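Glycosyl transferase family 8 (Streptococcus pneumoniae, PDB 5GVV) transfers galactose from UDP-galactose to the terminal glucose of already glycosylated PsrP, the third step in O-glycosylation of this serine-rich repeat protein. Local coordinates at residues V139-A143 against Q178-N182; Q298-V302 against I401-M405; A308-M312 against V327-P333. All blocks are in the same frame, centred on the assembly; numbering follows the deposited sequence.

Contact 1 of 3, residues V139-A143 against Q178-N182; sequences VGFNA and QSILN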
# COMPACT_ATOMS: atom_id res chain seq x y z
N VAL A 139 9.48 14.35 -27.98
CA VAL A 139 9.10 13.99 -29.34
C VAL A 139 7.94 12.99 -29.31
O VAL A 139 7.86 12.14 -28.42
CB VAL A 139 10.30 13.44 -30.13
CG1 VAL A 139 10.79 12.13 -29.53
CG2 VAL A 139 9.96 13.26 -31.60
N GLY A 140 7.02 13.13 -30.26
CA GLY A 140 5.87 12.24 -30.32
C GLY A 140 4.93 12.41 -29.15
O GLY A 140 4.94 13.45 -28.49
N PHE A 141 4.13 11.39 -28.89
CA PHE A 141 3.12 11.46 -27.84
C PHE A 141 3.54 10.78 -26.54
O PHE A 141 4.41 9.90 -26.54
CB PHE A 141 1.80 10.85 -28.33
CG PHE A 141 1.93 9.44 -28.84
CD1 PHE A 141 1.89 8.37 -27.96
CD2 PHE A 141 2.07 9.18 -30.20
CE1 PHE A 141 2.00 7.06 -28.42
CE2 PHE A 141 2.18 7.88 -30.66
CZ PHE A 141 2.14 6.82 -29.77
N ASN A 142 2.93 11.19 -25.43
CA ASN A 142 3.13 10.49 -24.17
C ASN A 142 2.21 9.27 -24.11
O ASN A 142 1.04 9.35 -24.45
CB ASN A 142 2.88 11.41 -22.98
CG ASN A 142 3.06 10.70 -21.65
OD1 ASN A 142 2.14 10.05 -21.15
ND2 ASN A 142 4.25 10.82 -21.07
N ALA A 143 2.75 8.14 -23.65
CA ALA A 143 2.04 6.87 -23.73
C ALA A 143 1.17 6.57 -22.51
O ALA A 143 0.51 5.52 -22.46
CB ALA A 143 3.03 5.74 -23.94
N GLN A 178 7.40 3.57 -24.73
CA GLN A 178 6.89 4.79 -25.33
C GLN A 178 7.59 5.06 -26.66
O GLN A 178 6.94 5.37 -27.66
CB GLN A 178 7.08 5.97 -24.38
CG GLN A 178 6.52 7.29 -24.90
CD GLN A 178 6.43 8.35 -23.83
OE1 GLN A 178 5.77 8.16 -22.81
NE2 GLN A 178 7.10 9.47 -24.05
N SER A 179 8.92 4.94 -26.67
CA SER A 179 9.70 5.06 -27.90
C SER A 179 9.25 4.05 -28.94
O SER A 179 9.22 4.34 -30.14
CB SER A 179 11.19 4.89 -27.62
OG SER A 179 11.72 5.98 -26.89
N ILE A 180 8.89 2.85 -28.48
CA ILE A 180 8.43 1.79 -29.37
C ILE A 180 7.07 2.13 -29.98
O ILE A 180 6.86 1.95 -31.18
CB ILE A 180 8.32 0.44 -28.62
CG1 ILE A 180 9.66 0.04 -28.01
CG2 ILE A 180 7.80 -0.64 -29.56
CD1 ILE A 180 10.81 0.02 -29.00
N LEU A 181 6.16 2.62 -29.14
CA LEU A 181 4.82 2.99 -29.58
C LEU A 181 4.84 4.12 -30.63
O LEU A 181 4.08 4.08 -31.61
CB LEU A 181 3.96 3.40 -28.38
CG LEU A 181 3.44 2.27 -27.50
CD1 LEU A 181 3.11 2.76 -26.11
CD2 LEU A 181 2.22 1.63 -28.14
N ASN A 182 5.70 5.11 -30.42
CA ASN A 182 5.83 6.20 -31.38
C ASN A 182 6.49 5.74 -32.68
O ASN A 182 6.12 6.19 -33.77
CB ASN A 182 6.62 7.35 -30.76
CG ASN A 182 5.76 8.24 -29.90
OD1 ASN A 182 5.19 9.22 -30.38
ND2 ASN A 182 5.64 7.90 -28.62
O HOH W 1 6.98 11.95 -22.04
O HOH W 2 5.18 8.56 -19.74
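N182, on helix 176-185, grips the backbone of F141 in the loop 139-143 with both ends of its amide. F141 N donates to N182 OD1 over 2.8 Å, in the carbonyl plane and on a lone pair, and N182 ND2 returns a bond to F141 O at 3.1 Å. The same ND2 also gives a nearly straight bond (174°) to Q178 O one turn back in the helix; with both N-H groups spent, the amide can hardly rotate. It lies over one face of the F141 ring, the two planes 33° apart, with N182 OD1 3.1 Å from F141 CD2 near the rim. With chi1 of F141 at 55°, CG sits between the backbone N and the carbonyl carbon, which folds the ring back under this amide. L181 closes the packed side: its CB lies 4.1 Å from F141 CZ and its CD1 touches A143 CB. The Q178 end is hydrated rather than closely packed. Q178 OE1 accepts from A143 N at 3.1 Å, the donor standing well above the carbonyl plane, and two waters bridge the Q178 amide to N142 ND2. N142 OD1 turns to G144 N and N197 ND2. The N142 side chain comes about 3 Å from that of H227, a manganese ligand, and about 6 Å from the ion, consistent with N142 standing in the second shell of the UDP-manganese site of the GT-A fold.

Contact 2 of 3, residues Q298-V302 against I401-M405; sequences QLPEV and IRSYM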
# COMPACT_ATOMS: atom_id res chain seq x y z
N GLN A 298 -17.94 -22.43 -14.52
CA GLN A 298 -19.34 -22.85 -14.43
C GLN A 298 -19.93 -22.76 -13.02
O GLN A 298 -21.16 -22.69 -12.87
CB GLN A 298 -19.48 -24.29 -14.92
CG GLN A 298 -19.17 -24.47 -16.40
CD GLN A 298 -20.17 -23.75 -17.28
OE1 GLN A 298 -21.37 -23.96 -17.17
NE2 GLN A 298 -19.67 -22.88 -18.15
N LEU A 299 -19.07 -22.77 -12.01
CA LEU A 299 -19.54 -22.82 -10.62
C LEU A 299 -18.99 -21.68 -9.76
O LEU A 299 -18.23 -21.92 -8.83
CB LEU A 299 -19.19 -24.18 -10.00
CG LEU A 299 -19.89 -25.41 -10.59
CD1 LEU A 299 -19.01 -26.66 -10.51
CD2 LEU A 299 -21.22 -25.66 -9.89
N PRO A 300 -19.41 -20.43 -10.05
CA PRO A 300 -18.91 -19.27 -9.29
C PRO A 300 -19.29 -19.33 -7.82
O PRO A 300 -18.69 -18.65 -7.00
CB PRO A 300 -19.62 -18.09 -9.96
CG PRO A 300 -20.85 -18.68 -10.57
CD PRO A 300 -20.42 -20.03 -11.05
N GLU A 301 -20.30 -20.14 -7.50
CA GLU A 301 -20.78 -20.24 -6.13
C GLU A 301 -20.11 -21.38 -5.36
O GLU A 301 -20.46 -21.66 -4.21
CB GLU A 301 -22.30 -20.42 -6.12
CG GLU A 301 -22.77 -21.82 -6.53
CD GLU A 301 -23.01 -21.97 -8.02
OE1 GLU A 301 -22.15 -21.54 -8.82
OE2 GLU A 301 -24.06 -22.54 -8.39
N VAL A 302 -19.15 -22.04 -6.00
CA VAL A 302 -18.31 -23.02 -5.32
C VAL A 302 -16.92 -22.43 -5.13
O VAL A 302 -16.35 -21.85 -6.06
CB VAL A 302 -18.18 -24.32 -6.14
CG1 VAL A 302 -17.26 -25.29 -5.44
CG2 VAL A 302 -19.54 -24.95 -6.33
N ILE A 401 -21.83 -31.70 -8.61
CA ILE A 401 -21.39 -30.80 -7.55
C ILE A 401 -22.55 -29.99 -6.96
O ILE A 401 -22.67 -29.86 -5.74
CB ILE A 401 -20.25 -29.88 -8.05
CG1 ILE A 401 -18.98 -30.70 -8.30
CG2 ILE A 401 -19.97 -28.79 -7.03
CD1 ILE A 401 -17.88 -29.97 -9.05
N ARG A 402 -23.42 -29.47 -7.83
CA ARG A 402 -24.58 -28.70 -7.38
C ARG A 402 -25.57 -29.52 -6.54
O ARG A 402 -26.35 -28.95 -5.77
CB ARG A 402 -25.29 -28.04 -8.56
CG ARG A 402 -24.71 -26.68 -8.92
CD ARG A 402 -25.39 -26.04 -10.12
NE ARG A 402 -24.97 -24.65 -10.26
CZ ARG A 402 -24.33 -24.16 -11.32
NH1 ARG A 402 -24.04 -24.96 -12.35
NH2 ARG A 402 -23.98 -22.88 -11.37
N SER A 403 -25.54 -30.84 -6.69
CA SER A 403 -26.44 -31.70 -5.92
C SER A 403 -26.05 -31.72 -4.44
O SER A 403 -26.86 -32.07 -3.58
CB SER A 403 -26.45 -33.13 -6.49
OG SER A 403 -25.33 -33.88 -6.05
N TYR A 404 -24.81 -31.34 -4.15
CA TYR A 404 -24.33 -31.31 -2.77
C TYR A 404 -24.70 -30.02 -2.05
O TYR A 404 -24.55 -29.91 -0.82
CB TYR A 404 -22.82 -31.55 -2.72
CG TYR A 404 -22.46 -32.98 -3.04
CD1 TYR A 404 -22.22 -33.38 -4.35
CD2 TYR A 404 -22.37 -33.93 -2.03
CE1 TYR A 404 -21.90 -34.68 -4.64
CE2 TYR A 404 -22.05 -35.24 -2.32
CZ TYR A 404 -21.81 -35.61 -3.62
OH TYR A 404 -21.49 -36.91 -3.92
N MSE A 405 -25.27 -29.10 -2.76
CA MSE A 405 -25.64 -27.91 -2.12
C MSE A 405 -26.98 -27.80 -1.55
O MSE A 405 -27.97 -28.16 -2.18
CB MSE A 405 -25.69 -26.80 -3.16
CG MSE A 405 -24.44 -26.74 -3.98
SE MSE A 405 -24.59 -25.26 -5.28
CE MSE A 405 -22.78 -25.24 -5.92
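A bend at chi2 of E301 (-90°) and a chain extended from CG to NE in R402 bring carboxylate and guanidinium together across two type I turns, L299-V302 and R402-M405. E301 OE2 is the meeting point: R402 NE donates to it at 3.0 Å on the syn side, 28° out of the carboxylate plane, and R402 NH2 adds a weak bond to the same atom, so the salt bridge centres on one oxygen. The two side chains cross at about a right angle, and their planes, 52° apart, are not coplanar. R402 NH2 also reaches Q298 O, 3.2 Å away, in a weak bond to the last turn of helix 292-298. Over the centre of one guanidinium face sits a methyl of L299, with CD2 3.7 Å from R402 CZ, while the other methyl, CD1, meets I401 CD1 at 3.8 Å. Selenomethionine M405, extended beyond CG, pushes its CE between the glutamate stem and V302: CE is 3.5 Å from E301 CG and a tight 3.3 Å from V302 CG2. I401 CG2 touches this same valine methyl from the helix side. The contact joins the turn before strand 302-307 to the end of helix 395-402 in the Rossmann-like parallel sheet domain. V302 meets C280 and I401 meets L278, both on strand 278-283; I401 also reaches I370 on strand 369-372, and L299 packs on V398 of helix 395-402.

Contact 3 of 3, residues A308-M312 against V327-P333; sequences AYTNM and VYPNSLP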
# COMPACT_ATOMS: atom_id res chain seq x y z
N ALA A 308 -1.02 -28.05 -3.20
CA ALA A 308 0.14 -28.82 -3.63
C ALA A 308 1.20 -28.73 -2.56
O ALA A 308 1.18 -27.80 -1.75
CB ALA A 308 0.67 -28.32 -4.96
N TYR A 309 2.13 -29.68 -2.55
CA TYR A 309 3.20 -29.70 -1.56
C TYR A 309 4.47 -29.10 -2.15
O TYR A 309 5.54 -29.15 -1.54
CB TYR A 309 3.49 -31.14 -1.11
CG TYR A 309 2.40 -31.80 -0.28
CD1 TYR A 309 1.41 -31.05 0.34
CD2 TYR A 309 2.36 -33.19 -0.12
CE1 TYR A 309 0.42 -31.65 1.10
CE2 TYR A 309 1.37 -33.80 0.63
CZ TYR A 309 0.40 -33.03 1.24
OH TYR A 309 -0.58 -33.64 2.00
N THR A 310 4.35 -28.53 -3.34
CA THR A 310 5.53 -28.07 -4.08
C THR A 310 5.17 -26.85 -4.93
O THR A 310 4.04 -26.37 -4.87
CB THR A 310 6.06 -29.20 -4.99
OG1 THR A 310 7.15 -28.72 -5.79
CG2 THR A 310 4.96 -29.69 -5.91
N ASN A 311 6.14 -26.36 -5.70
CA ASN A 311 5.89 -25.27 -6.64
C ASN A 311 4.82 -25.66 -7.66
O ASN A 311 4.71 -26.83 -8.02
CB ASN A 311 7.17 -24.87 -7.37
CG ASN A 311 8.13 -24.09 -6.51
OD1 ASN A 311 7.72 -23.22 -5.75
ND2 ASN A 311 9.41 -24.40 -6.62
N MSE A 312 4.05 -24.68 -8.13
CA MSE A 312 2.98 -24.98 -9.08
C MSE A 312 3.28 -24.40 -10.46
O MSE A 312 3.94 -23.36 -10.58
CB MSE A 312 1.64 -24.44 -8.58
CG MSE A 312 1.00 -25.24 -7.45
SE MSE A 312 -0.63 -24.31 -6.92
CE MSE A 312 -1.44 -25.64 -5.76
N VAL A 327 -5.48 -21.26 -4.49
CA VAL A 327 -4.37 -22.09 -4.91
C VAL A 327 -3.28 -22.02 -3.84
O VAL A 327 -2.89 -20.92 -3.41
CB VAL A 327 -3.90 -21.56 -6.28
CG1 VAL A 327 -2.39 -21.48 -6.38
CG2 VAL A 327 -4.50 -22.39 -7.42
N TYR A 328 -2.80 -23.17 -3.36
CA TYR A 328 -1.86 -23.20 -2.24
C TYR A 328 -0.56 -23.91 -2.59
O TYR A 328 -0.34 -25.05 -2.15
CB TYR A 328 -2.46 -23.93 -1.04
CG TYR A 328 -3.81 -23.44 -0.54
CD1 TYR A 328 -4.99 -23.88 -1.14
CD2 TYR A 328 -3.90 -22.59 0.55
CE1 TYR A 328 -6.22 -23.46 -0.68
CE2 TYR A 328 -5.13 -22.16 1.02
CZ TYR A 328 -6.28 -22.61 0.40
OH TYR A 328 -7.52 -22.20 0.86
N PRO A 329 0.33 -23.25 -3.34
CA PRO A 329 1.59 -23.93 -3.64
C PRO A 329 2.43 -24.09 -2.38
O PRO A 329 2.26 -23.31 -1.44
CB PRO A 329 2.28 -22.98 -4.63
CG PRO A 329 1.72 -21.61 -4.29
CD PRO A 329 0.29 -21.87 -3.86
N ASN A 330 3.31 -25.09 -2.36
CA ASN A 330 4.25 -25.27 -1.25
C ASN A 330 3.59 -25.42 0.11
O ASN A 330 4.06 -24.87 1.11
CB ASN A 330 5.26 -24.11 -1.24
CG ASN A 330 6.14 -24.10 -2.46
OD1 ASN A 330 6.82 -25.09 -2.76
ND2 ASN A 330 6.13 -22.99 -3.20
N SER A 331 2.49 -26.16 0.16
CA SER A 331 1.81 -26.42 1.42
C SER A 331 2.37 -27.71 2.01
O SER A 331 3.34 -28.27 1.49
CB SER A 331 0.30 -26.53 1.20
OG SER A 331 -0.41 -26.52 2.42
N LEU A 332 1.78 -28.18 3.11
CA LEU A 332 2.26 -29.38 3.79
C LEU A 332 1.07 -30.19 4.31
O LEU A 332 -0.03 -29.64 4.44
CB LEU A 332 3.23 -29.00 4.92
CG LEU A 332 4.57 -28.39 4.51
CD1 LEU A 332 5.24 -27.66 5.66
CD2 LEU A 332 5.51 -29.45 3.96
N PRO A 333 1.26 -31.49 4.59
CA PRO A 333 0.16 -32.37 5.01
C PRO A 333 -0.71 -31.85 6.17
O PRO A 333 -1.93 -32.01 6.10
CB PRO A 333 0.88 -33.65 5.43
CG PRO A 333 2.06 -33.71 4.51
CD PRO A 333 2.50 -32.26 4.34
O HOH W 3 7.48 -26.44 -0.83
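Y309, M312 and N330 carry most of this contact, which joins two loops at the C-terminal ends of neighbouring parallel strands, 302-307 and the outermost 325-328, at the edge of a six-stranded parallel sheet in Rossmann-like order (3-2-1-4-5-6). The strand pairing continues with A308 N donating to Y328 O, then slips by one residue at N330, so that S331 N, not N330 N, donates to A308 O, at 2.8 Å and in the carbonyl plane. A left-handed backbone conformation at N330 accompanies the slip and marks where segment 327-333 turns. N330 N donates instead to T310 O from above the carbonyl plane, and the N330 side chain doubles back so that ND2 gives a straight bond (169°) to N311 OD1. Those two amide planes stand nearly perpendicular, 86° apart. Y309 lies at one end of the contact. Its ring reaches along the backbone of S331 and L332 to P333; P333 CD, at the start of helix 333-342, sits over the ring face in a CH-pi contact, 4.0 Å from the centroid. L336 of the same helix also touches the tyrosine. At the other end, selenomethionine M312 is extended beyond CG. M312 SE rests 3.4 Å from V327 CG1, the two side chains running antiparallel alongside each other, while the M312 side chain crosses P329 at about a right angle, M312 CG 3.8 Å from P329 CB; L317 of helix 314-317 touches both M312 and V327. The second subunit reaches this region as well, its F238 packing on V327 and its V240 on S331. Beside the tyrosine's root, a CA-H...O contact runs from Y309 CA to S331 O, 3.4 Å away.

How the contacts relate
Contact 1 comes first along the chain, within the GT-A part that holds UDP and manganese; the other two follow in the C-terminal six-stranded parallel sheet, with contact 3 nested inside the loop closed by contact 2. Contact 1 lies on the opposite side of the chain's centre from both others, about 48 Å from contact 2 and about 43 Å from contact 3 between centres. Contacts 2 and 3 lie closer, about 24 Å between centres, and share strand 302-307: contact 2 sits at its start and contact 3 just beyond its end. Contact 1 thus belongs to the UDP-manganese half of the chain and contacts 2 and 3 to the C-terminal sheet, with no touch between the two groups, while contact 3 also meets the second subunit.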